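Local coordinates for protein beta-N-acetylglucosaminidase Nag2 (Vibrio harveyi, PDB 6EZS) that probably hydrolyses terminal non-reducing N-acetyl-D-hexosamine residues from N-acetyl-beta-D-hexosaminides, as a member of glycoside hydrolase family 20, at residues N98-D103 and A113-T118; M269-R274 and H298-D303; G486-Q491 and I502-S507. One frame throughout, in Å; residues are numbered along the deposited sequence.

Contact 1: residues N98-D103 and A113-T118; sequences NEAMID and AQVDVT
Ile102 and Ala113 face each other as an antiparallel hydrogen-bonded pair and exchange two backbone bonds, Ile102 N to Ala113 O at 2.9 Å and Ala113 N to Ile102 O at 3.2 Å. Next along, Met101 and Gln114 form a non-hydrogen-bonded pair. Beyond them Val115 N reaches Ala100 O at 3.1 Å. A water stands between Ala100 N and Val115 O: it accepts from Ala100 N at 2.9 Å and lies within hydrogen-bonding distance of Val115 O and Gln114 OE1. The short strand segments run at 141°. Small and branched apolar side chains suit the face shared by Ala100, Ile102, Ala113 and Val115. The methyl of Ala100 fits against Val117 CG2 at 3.7 Å, and the CG2 branches of Ile102 and Val115 meet at 3.8 Å where the two side chains cross at about a right angle. Val115 turns CG1 anti to its backbone N (chi1 177°), which leaves CG2 beside that N and over the backbone of Met101. On the other face the Gln114 chain bends at chi2 (-85°), bringing its amide back over Ala100 O and toward the water. Met101, on that same face, is buried against Ile326 and Ser338. Farther out, Phe26 of strand 19-28 and Leu39 of strand 38-42 pack on Ile102 and Val115, while Glu99 turns its carboxylate to the backbone N atoms of His336 and Leu337. This beta hairpin, strands 100-106 and 109-117, lies in the interior of a mixed sheet, away from the sugar-binding site. Its chemistry is that of a sheet with apolar side chains buried on both faces, in which a water bridges backbone groups of the two strands and also meets the Gln114 amide.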
loop_
_atom_site.group_PDB
_atom_site.type_symbol
_atom_site.label_atom_id
_atom_site.label_comp_id
_atom_site.label_asym_id
_atom_site.label_seq_id
_atom_site.Cartn_x
_atom_site.Cartn_y
_atom_site.Cartn_z
ATOM N N ASN A 98 -5.023 18.796 6.123
ATOM C CA ASN A 98 -3.788 18.677 5.313
ATOM C C ASN A 98 -3.569 19.949 4.485
ATOM O O ASN A 98 -2.441 20.428 4.335
ATOM C CB ASN A 98 -3.830 17.478 4.362
ATOM C CG ASN A 98 -4.008 16.136 5.070
ATOM O OD1 ASN A 98 -3.725 15.975 6.269
ATOM N ND2 ASN A 98 -4.490 15.152 4.309
ATOM N N GLU A 99 -4.667 20.467 3.929
ATOM C CA GLU A 99 -4.665 21.698 3.147
ATOM C C GLU A 99 -5.978 22.426 3.311
ATOM O O GLU A 99 -6.987 21.836 3.680
ATOM C CB GLU A 99 -4.465 21.400 1.662
ATOM C CG GLU A 99 -3.068 20.951 1.276
ATOM C CD GLU A 99 -2.945 20.658 -0.213
ATOM O OE1 GLU A 99 -3.753 21.215 -1.006
ATOM O OE2 GLU A 99 -2.037 19.871 -0.597
ATOM N N ALA A 100 -5.947 23.713 3.012
ATOM C CA ALA A 100 -7.139 24.542 2.986
ATOM C C ALA A 100 -7.018 25.595 1.898
ATOM O O ALA A 100 -5.923 25.898 1.420
ATOM C CB ALA A 100 -7.361 25.199 4.332
ATOM N N MET A 101 -8.161 26.138 1.503
ATOM C CA MET A 101 -8.207 27.203 0.517
ATOM C C MET A 101 -9.521 27.944 0.595
ATOM O O MET A 101 -10.445 27.508 1.272
ATOM C CB MET A 101 -7.978 26.651 -0.884
ATOM C CG MET A 101 -9.169 25.991 -1.529
ATOM S SD MET A 101 -8.612 25.008 -2.925
ATOM C CE MET A 101 -8.031 26.310 -4.023
ATOM N N ILE A 102 -9.598 29.069 -0.106
ATOM C CA ILE A 102 -10.834 29.869 -0.120
ATOM C C ILE A 102 -11.302 30.209 -1.527
ATOM O O ILE A 102 -10.525 30.201 -2.473
ATOM C CB ILE A 102 -10.742 31.169 0.719
ATOM C CG1 ILE A 102 -9.466 31.941 0.395
ATOM C CG2 ILE A 102 -10.828 30.850 2.202
ATOM C CD1 ILE A 102 -9.560 33.402 0.766
ATOM N N ASP A 103 -12.600 30.470 -1.622
ATOM C CA ASP A 103 -13.258 30.962 -2.816
ATOM C C ASP A 103 -13.951 32.246 -2.417
ATOM O O ASP A 103 -14.509 32.326 -1.329
ATOM C CB ASP A 103 -14.278 29.938 -3.322
ATOM C CG ASP A 103 -13.629 28.801 -4.105
ATOM O OD1 ASP A 103 -12.801 29.086 -4.999
ATOM O OD2 ASP A 103 -13.953 27.615 -3.852
ATOM N N ALA A 113 -7.633 31.310 -3.440
ATOM C CA ALA A 113 -6.360 31.460 -2.724
ATOM C C ALA A 113 -6.103 30.281 -1.783
ATOM O O ALA A 113 -7.018 29.807 -1.104
ATOM C CB ALA A 113 -6.336 32.772 -1.949
ATOM N N GLN A 114 -4.852 29.821 -1.754
ATOM C CA GLN A 114 -4.400 28.852 -0.750
ATOM C C GLN A 114 -4.386 29.512 0.659
ATOM O O GLN A 114 -4.075 30.693 0.801
ATOM C CB GLN A 114 -3.036 28.225 -1.131
ATOM C CG GLN A 114 -3.142 26.966 -2.015
ATOM C CD GLN A 114 -3.367 25.647 -1.224
ATOM O OE1 GLN A 114 -2.643 25.346 -0.266
ATOM N NE2 GLN A 114 -4.369 24.849 -1.635
ATOM N N VAL A 115 -4.771 28.741 1.676
ATOM C CA VAL A 115 -4.825 29.200 3.069
ATOM C C VAL A 115 -3.710 28.495 3.839
ATOM O O VAL A 115 -3.482 27.297 3.670
ATOM C CB VAL A 115 -6.201 28.893 3.714
ATOM C CG1 VAL A 115 -6.254 29.304 5.175
ATOM C CG2 VAL A 115 -7.316 29.604 2.965
ATOM N N ASP A 116 -3.009 29.246 4.677
ATOM C CA ASP A 116 -1.976 28.674 5.522
ATOM C C ASP A 116 -2.629 27.989 6.718
ATOM O O ASP A 116 -3.405 28.602 7.452
ATOM C CB ASP A 116 -0.990 29.747 5.984
ATOM C CG ASP A 116 0.001 30.131 4.894
ATOM O OD1 ASP A 116 0.688 29.221 4.349
ATOM O OD2 ASP A 116 0.092 31.349 4.588
ATOM N N VAL A 117 -2.310 26.712 6.900
ATOM C CA VAL A 117 -2.937 25.901 7.933
ATOM C C VAL A 117 -1.950 25.731 9.070
ATOM O O VAL A 117 -0.944 25.045 8.922
ATOM C CB VAL A 117 -3.359 24.514 7.403
ATOM C CG1 VAL A 117 -4.166 23.759 8.453
ATOM C CG2 VAL A 117 -4.172 24.651 6.113
ATOM N N THR A 118 -2.252 26.345 10.206
ATOM C CA THR A 118 -1.461 26.161 11.416
ATOM C C THR A 118 -1.568 24.702 11.859
ATOM O O THR A 118 -2.629 24.083 11.698
ATOM C CB THR A 118 -1.951 27.080 12.540
ATOM O OG1 THR A 118 -1.990 28.422 12.055
ATOM C CG2 THR A 118 -1.025 27.045 13.744
HETATM O O HOH W 1 -3.282 24.817 2.540
#

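Contact 2: residues M269-R274 and H298-D303; sequences MLDCAR and HWHLTD. With NAG (2-acetamido-2-deoxy-beta-D-glucopyranose), chain C.
Parallel backbone bonding joins Met269-Asp271 to His298-His300: Leu270 N donates to His298 O, His300 N to Leu270 O, and Cys272 N to His300 O, the last in the carbonyl plane. This is the strand pairing of a beta-alpha-beta unit, strand 265-271, helix 279-291 and strand 296-303, in the TIM barrel of the catalytic domain. Sulfur-aromatic contacts lie on both faces. Flexible Met269 lays CG over the face of the His298 imidazole, 3.6 Å from its centroid, a CH-pi contact, and its SD also stands over that ring in a Met-aromatic contact. Across the sheet, Cys272 SG comes at the edge of the Trp299 indole, 3.3 Å from NE1. The polar network gathers at the C-terminal ends of the strands. Asp271 OD1 accepts from Arg274 N in an Asx motif, and its OD2 takes Arg274 NH1 at 2.9 Å in the guanidinium plane. Asp303 instead stacks on the guanidinium, carboxylate and guanidinium planes 16° apart, with OD2 over its centre; the attraction there is of charges alone. That same OD2 receives His300 NE2 at 2.7 Å, on its anti side but tilted out of the carboxylate plane, while Arg274 NE forms a salt bridge with Glu305. Ligand bonds follow: Arg274 NH1 donates to NAG O4 at 3.0 Å and NH2 to NAG O3 at 3.2 Å. A bend at chi2 (41°), with the guanidinium turned at chi4 (-78°), places it between carboxylates and sugar. The carboxylates probably hold its plane and position, and Arg274 offers two N-H donors to neighbouring hydroxyls of the sugar.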
loop_
_atom_site.group_PDB
_atom_site.type_symbol
_atom_site.label_atom_id
_atom_site.label_comp_id
_atom_site.label_asym_id
_atom_site.label_seq_id
_atom_site.Cartn_x
_atom_site.Cartn_y
_atom_site.Cartn_z
ATOM N N MET A 269 1.574 -4.696 -0.758
ATOM C CA MET A 269 0.533 -4.006 -1.502
ATOM C C MET A 269 0.841 -2.524 -1.502
ATOM O O MET A 269 1.198 -1.975 -0.459
ATOM C CB MET A 269 -0.826 -4.226 -0.855
ATOM C CG MET A 269 -2.006 -3.803 -1.719
ATOM S SD MET A 269 -3.323 -2.984 -0.799
ATOM C CE MET A 269 -2.517 -1.397 -0.569
ATOM N N LEU A 270 0.701 -1.880 -2.662
ATOM C CA LEU A 270 0.824 -0.431 -2.755
ATOM C C LEU A 270 -0.449 0.156 -3.269
ATOM O O LEU A 270 -0.912 -0.220 -4.340
ATOM C CB LEU A 270 1.950 -0.013 -3.697
ATOM C CG LEU A 270 2.174 1.503 -3.823
ATOM C CD1 LEU A 270 2.622 2.127 -2.500
ATOM C CD2 LEU A 270 3.216 1.747 -4.903
ATOM N N ASP A 271 -0.974 1.106 -2.497
ATOM C CA ASP A 271 -2.126 1.934 -2.864
ATOM C C ASP A 271 -1.730 3.053 -3.832
ATOM O O ASP A 271 -1.144 4.044 -3.403
ATOM C CB ASP A 271 -2.744 2.531 -1.591
ATOM C CG ASP A 271 -3.938 3.431 -1.866
ATOM O OD1 ASP A 271 -4.388 3.524 -3.030
ATOM O OD2 ASP A 271 -4.435 4.049 -0.893
ATOM N N CYS A 272 -2.072 2.888 -5.115
ATOM C CA CYS A 272 -1.854 3.905 -6.159
ATOM C C CYS A 272 -3.116 4.696 -6.541
ATOM O O CYS A 272 -3.058 5.601 -7.381
ATOM C CB CYS A 272 -1.292 3.249 -7.411
ATOM S SG CYS A 272 0.358 2.564 -7.192
ATOM N N ALA A 273 -4.248 4.366 -5.939
ATOM C CA ALA A 273 -5.495 5.060 -6.221
ATOM C C ALA A 273 -5.615 6.344 -5.420
ATOM O O ALA A 273 -6.019 7.372 -5.946
ATOM C CB ALA A 273 -6.673 4.151 -5.925
ATOM N N ARG A 274 -5.318 6.279 -4.133
ATOM C CA ARG A 274 -5.408 7.471 -3.272
ATOM C C ARG A 274 -4.475 8.573 -3.735
ATOM O O ARG A 274 -4.847 9.733 -3.759
ATOM C CB ARG A 274 -5.115 7.125 -1.814
ATOM C CG ARG A 274 -6.295 6.546 -1.053
ATOM C CD ARG A 274 -7.119 5.540 -1.859
ATOM N NE ARG A 274 -8.274 5.057 -1.095
ATOM C CZ ARG A 274 -8.231 4.149 -0.128
ATOM N NH1 ARG A 274 -7.070 3.556 0.204
ATOM N NH2 ARG A 274 -9.357 3.824 0.506
ATOM N N HIS A 298 1.385 -6.500 -5.102
ATOM C CA HIS A 298 -0.060 -6.352 -5.222
ATOM C C HIS A 298 -0.357 -4.890 -5.524
ATOM O O HIS A 298 -0.196 -4.017 -4.680
ATOM C CB HIS A 298 -0.696 -6.807 -3.907
ATOM C CG HIS A 298 -2.183 -6.622 -3.819
ATOM N ND1 HIS A 298 -2.951 -7.347 -2.939
ATOM C CD2 HIS A 298 -3.034 -5.764 -4.433
ATOM C CE1 HIS A 298 -4.206 -6.950 -3.016
ATOM N NE2 HIS A 298 -4.281 -5.989 -3.912
ATOM N N TRP A 299 -0.824 -4.640 -6.743
ATOM C CA TRP A 299 -1.048 -3.299 -7.254
ATOM C C TRP A 299 -2.519 -2.859 -7.050
ATOM O O TRP A 299 -3.430 -3.294 -7.765
ATOM C CB TRP A 299 -0.683 -3.293 -8.731
ATOM C CG TRP A 299 -0.121 -2.020 -9.248
ATOM C CD1 TRP A 299 -0.174 -0.772 -8.665
ATOM C CD2 TRP A 299 0.571 -1.855 -10.486
ATOM N NE1 TRP A 299 0.446 0.154 -9.471
ATOM C CE2 TRP A 299 0.916 -0.479 -10.594
ATOM C CE3 TRP A 299 0.940 -2.734 -11.515
ATOM C CZ2 TRP A 299 1.616 0.034 -11.685
ATOM C CZ3 TRP A 299 1.636 -2.227 -12.604
ATOM C CH2 TRP A 299 1.971 -0.847 -12.678
ATOM N N HIS A 300 -2.738 -2.013 -6.048
ATOM C CA HIS A 300 -4.049 -1.479 -5.750
ATOM C C HIS A 300 -4.310 -0.297 -6.698
ATOM O O HIS A 300 -3.956 0.854 -6.403
ATOM C CB HIS A 300 -4.126 -1.065 -4.283
ATOM C CG HIS A 300 -5.503 -0.718 -3.836
ATOM N ND1 HIS A 300 -6.455 -1.677 -3.592
ATOM C CD2 HIS A 300 -6.109 0.472 -3.622
ATOM C CE1 HIS A 300 -7.590 -1.099 -3.239
ATOM N NE2 HIS A 300 -7.409 0.206 -3.257
ATOM N N LEU A 301 -4.930 -0.608 -7.839
ATOM C CA LEU A 301 -5.041 0.309 -8.981
ATOM C C LEU A 301 -6.300 1.172 -9.020
ATOM O O LEU A 301 -6.317 2.189 -9.703
ATOM C CB LEU A 301 -4.971 -0.490 -10.285
ATOM C CG LEU A 301 -3.620 -1.117 -10.604
ATOM C CD1 LEU A 301 -3.782 -2.229 -11.626
ATOM C CD2 LEU A 301 -2.647 -0.042 -11.078
ATOM N N THR A 302 -7.348 0.751 -8.311
ATOM C CA THR A 302 -8.652 1.410 -8.365
ATOM C C THR A 302 -9.182 1.606 -6.957
ATOM O O THR A 302 -9.006 0.751 -6.085
ATOM C CB THR A 302 -9.704 0.611 -9.176
ATOM O OG1 THR A 302 -10.240 -0.453 -8.377
ATOM C CG2 THR A 302 -9.102 0.032 -10.474
ATOM N N ASP A 303 -9.837 2.740 -6.747
ATOM C CA ASP A 303 -10.517 3.017 -5.491
ATOM C C ASP A 303 -11.482 4.171 -5.741
ATOM O O ASP A 303 -11.707 4.538 -6.902
ATOM C CB ASP A 303 -9.499 3.331 -4.364
ATOM C CG ASP A 303 -9.918 2.754 -3.005
ATOM O OD1 ASP A 303 -11.076 2.985 -2.597
ATOM O OD2 ASP A 303 -9.111 2.062 -2.353
HETATM C C1 NAG C . -7.755 -0.488 5.424
HETATM C C2 NAG C . -8.713 -0.248 4.230
HETATM C C3 NAG C . -8.275 0.876 3.287
HETATM C C4 NAG C . -7.791 2.100 4.032
HETATM C C5 NAG C . -6.938 1.693 5.225
HETATM C C6 NAG C . -6.515 2.883 6.084
HETATM C C7 NAG C . -9.852 -2.166 3.100
HETATM C C8 NAG C . -9.562 -3.360 2.238
HETATM N N2 NAG C . -8.751 -1.497 3.431
HETATM O O1 NAG C . -8.279 -1.415 6.365
HETATM O O3 NAG C . -9.364 1.263 2.455
HETATM O O4 NAG C . -7.048 2.875 3.092
HETATM O O5 NAG C . -7.718 0.798 6.005
HETATM O O6 NAG C . -5.439 2.466 6.929
HETATM O O7 NAG C . -10.988 -1.854 3.436
#

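Contact 3: residues G486-Q491 and I502-S507; sequences GWEEAQ and IYSWLS. With NAG (2-acetamido-2-deoxy-beta-D-glucopyranose), chain C.
Trp487 holds CG beside its backbone N (chi1 -62°), whereas Trp505 tucks CG between its backbone N and carbonyl carbon (chi1 81°); these settings bring the edge of Trp505 toward the Trp487 face in an offset edge-to-face pair, planes at 70°, with Trp505 CZ3 3.6 Å from Trp487 CB. Both indoles touch the acetamido methyl of the sugar: NAG C8 lies over one face of Trp487, 3.5 Å from NE1, and 3.6 Å from Trp505 CZ3. Tyr503 backs the cluster, its CB 3.3 Å from Trp487 CE3. Glu488 lies along one face of Trp505, with CG in a CH-pi contact and OE1 also over that face, and its extended chain carries OE2 to Leu506 N for a weak bond of 3.4 Å. The parallel strands are joined by Tyr503 N to Gly486 O at 2.7 Å. Gly486 pairs with Ile502, whose CG2 reaches Glu488 CA at 3.4 Å where strand turns into the 3-10 segment 488-491. Trp487 NE1 also bonds Glu367, which would help fix the indole's rotation. The chemistry implied is an apolar aromatic seat for a methyl group, consistent with recognition of an N-acetyl sugar.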
loop_
_atom_site.group_PDB
_atom_site.type_symbol
_atom_site.label_atom_id
_atom_site.label_comp_id
_atom_site.label_asym_id
_atom_site.label_seq_id
_atom_site.Cartn_x
_atom_site.Cartn_y
_atom_site.Cartn_z
ATOM N N GLY A 486 -9.750 -11.984 -2.938
ATOM C CA GLY A 486 -10.630 -11.004 -2.279
ATOM C C GLY A 486 -10.269 -10.698 -0.844
ATOM O O GLY A 486 -9.560 -11.456 -0.207
ATOM N N TRP A 487 -10.755 -9.571 -0.337
ATOM C CA TRP A 487 -10.568 -9.219 1.069
ATOM C C TRP A 487 -11.530 -10.042 1.908
ATOM O O TRP A 487 -12.568 -10.480 1.428
ATOM C CB TRP A 487 -10.834 -7.750 1.320
ATOM C CG TRP A 487 -9.931 -6.787 0.603
ATOM C CD1 TRP A 487 -10.318 -5.824 -0.297
ATOM C CD2 TRP A 487 -8.507 -6.658 0.734
ATOM N NE1 TRP A 487 -9.228 -5.126 -0.746
ATOM C CE2 TRP A 487 -8.102 -5.611 -0.133
ATOM C CE3 TRP A 487 -7.527 -7.329 1.500
ATOM C CZ2 TRP A 487 -6.776 -5.217 -0.260
ATOM C CZ3 TRP A 487 -6.193 -6.956 1.360
ATOM C CH2 TRP A 487 -5.831 -5.904 0.481
ATOM N N GLU A 488 -11.175 -10.220 3.175
ATOM C CA GLU A 488 -11.809 -11.230 4.057
ATOM C C GLU A 488 -13.330 -11.322 4.165
ATOM O O GLU A 488 -13.863 -12.381 4.490
ATOM C CB GLU A 488 -11.228 -11.184 5.445
ATOM C CG GLU A 488 -11.097 -9.807 6.029
ATOM C CD GLU A 488 -10.953 -9.879 7.516
ATOM O OE1 GLU A 488 -11.453 -8.923 8.162
ATOM O OE2 GLU A 488 -10.373 -10.897 8.009
ATOM N N GLU A 489 -14.001 -10.214 3.909
ATOM C CA GLU A 489 -15.454 -10.148 3.970
ATOM C C GLU A 489 -16.152 -11.061 2.959
ATOM O O GLU A 489 -17.277 -11.523 3.197
ATOM C CB GLU A 489 -15.912 -8.717 3.699
ATOM C CG GLU A 489 -16.904 -8.218 4.703
ATOM C CD GLU A 489 -16.232 -7.581 5.911
ATOM O OE1 GLU A 489 -15.473 -6.584 5.752
ATOM O OE2 GLU A 489 -16.477 -8.065 7.032
ATOM N N ALA A 490 -15.484 -11.266 1.821
ATOM C CA ALA A 490 -15.946 -12.141 0.750
ATOM C C ALA A 490 -16.284 -13.552 1.194
ATOM O O ALA A 490 -17.098 -14.194 0.560
ATOM C CB ALA A 490 -14.895 -12.206 -0.344
ATOM N N GLN A 491 -15.635 -14.024 2.257
ATOM C CA GLN A 491 -15.862 -15.364 2.821
ATOM C C GLN A 491 -17.244 -15.584 3.444
ATOM O O GLN A 491 -17.713 -16.724 3.519
ATOM C CB GLN A 491 -14.762 -15.703 3.851
ATOM C CG GLN A 491 -15.284 -15.998 5.255
ATOM C CD GLN A 491 -14.312 -15.674 6.357
ATOM O OE1 GLN A 491 -14.140 -16.481 7.264
ATOM N NE2 GLN A 491 -13.707 -14.476 6.320
ATOM N N ILE A 502 -8.605 -15.610 0.095
ATOM C CA ILE A 502 -9.030 -14.604 1.063
ATOM C C ILE A 502 -7.850 -13.876 1.739
ATOM O O ILE A 502 -6.956 -14.498 2.325
ATOM C CB ILE A 502 -9.913 -15.249 2.147
ATOM C CG1 ILE A 502 -11.038 -16.077 1.524
ATOM C CG2 ILE A 502 -10.516 -14.185 3.028
ATOM C CD1 ILE A 502 -11.958 -15.320 0.574
ATOM N N TYR A 503 -7.894 -12.548 1.677
ATOM C CA TYR A 503 -6.913 -11.667 2.323
ATOM C C TYR A 503 -7.473 -11.228 3.679
ATOM O O TYR A 503 -8.381 -10.407 3.743
ATOM C CB TYR A 503 -6.604 -10.468 1.416
ATOM C CG TYR A 503 -5.660 -10.821 0.300
ATOM C CD1 TYR A 503 -5.994 -11.787 -0.635
ATOM C CD2 TYR A 503 -4.420 -10.222 0.189
ATOM C CE1 TYR A 503 -5.125 -12.152 -1.651
ATOM C CE2 TYR A 503 -3.537 -10.578 -0.833
ATOM C CZ TYR A 503 -3.903 -11.548 -1.752
ATOM O OH TYR A 503 -3.047 -11.922 -2.762
ATOM N N SER A 504 -6.954 -11.835 4.746
ATOM C CA SER A 504 -7.414 -11.601 6.110
ATOM C C SER A 504 -6.611 -10.520 6.847
ATOM O O SER A 504 -5.426 -10.694 7.109
ATOM C CB SER A 504 -7.354 -12.905 6.886
ATOM O OG SER A 504 -7.787 -12.698 8.218
ATOM N N TRP A 505 -7.270 -9.404 7.182
ATOM C CA TRP A 505 -6.650 -8.341 8.007
ATOM C C TRP A 505 -7.144 -8.229 9.445
ATOM O O TRP A 505 -6.550 -7.508 10.226
ATOM C CB TRP A 505 -6.778 -6.981 7.331
ATOM C CG TRP A 505 -8.092 -6.322 7.509
ATOM C CD1 TRP A 505 -8.599 -5.755 8.656
ATOM C CD2 TRP A 505 -9.072 -6.121 6.498
ATOM N NE1 TRP A 505 -9.847 -5.241 8.413
ATOM C CE2 TRP A 505 -10.157 -5.447 7.095
ATOM C CE3 TRP A 505 -9.145 -6.455 5.150
ATOM C CZ2 TRP A 505 -11.278 -5.096 6.389
ATOM C CZ3 TRP A 505 -10.253 -6.109 4.464
ATOM C CH2 TRP A 505 -11.311 -5.438 5.076
ATOM N N LEU A 506 -8.234 -8.904 9.791
ATOM C CA LEU A 506 -8.810 -8.786 11.124
ATOM C C LEU A 506 -7.899 -9.358 12.212
ATOM O O LEU A 506 -7.505 -8.667 13.139
ATOM C CB LEU A 506 -10.173 -9.474 11.182
ATOM C CG LEU A 506 -10.961 -9.215 12.472
ATOM C CD1 LEU A 506 -11.314 -7.738 12.683
ATOM C CD2 LEU A 506 -12.225 -10.056 12.472
ATOM N N SER A 507 -7.590 -10.637 12.087
ATOM C CA SER A 507 -6.899 -11.378 13.138
ATOM C C SER A 507 -6.450 -12.710 12.568
ATOM O O SER A 507 -6.998 -13.181 11.558
ATOM C CB SER A 507 -7.790 -11.587 14.388
ATOM O OG SER A 507 -8.834 -12.536 14.190
HETATM C C1 NAG C . -7.755 -0.488 5.424
HETATM C C2 NAG C . -8.713 -0.248 4.230
HETATM C C3 NAG C . -8.275 0.876 3.287
HETATM C C4 NAG C . -7.791 2.100 4.032
HETATM C C5 NAG C . -6.938 1.693 5.225
HETATM C C6 NAG C . -6.515 2.883 6.084
HETATM C C7 NAG C . -9.852 -2.166 3.100
HETATM C C8 NAG C . -9.562 -3.360 2.238
HETATM N N2 NAG C . -8.751 -1.497 3.431
HETATM O O1 NAG C . -8.279 -1.415 6.365
HETATM O O3 NAG C . -9.364 1.263 2.455
HETATM O O4 NAG C . -7.048 2.875 3.092
HETATM O O5 NAG C . -7.718 0.798 6.005
HETATM O O6 NAG C . -5.439 2.466 6.929
HETATM O O7 NAG C . -10.988 -1.854 3.436
#

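Contacts 1, 2 and 3 follow one another along the chain without overlap. Contact 1 belongs to an N-terminal mixed sheet, its centre about 28 Å from that of contact 2 and about 39 Å from that of contact 3, with no touch to either. Contacts 2 and 3 share the parallel barrel sheet of the catalytic domain, centres about 17 Å apart, and meet inside it: His298 ND1 lies 3.9 Å from Tyr503 CE2, and Met269 SD 4.1 Å from Trp487 CH2. Both reach the same sugar, contact 2 at its hydroxyls and contact 3 at its acetamido methyl, so separate barrel strands jointly build one binding pocket.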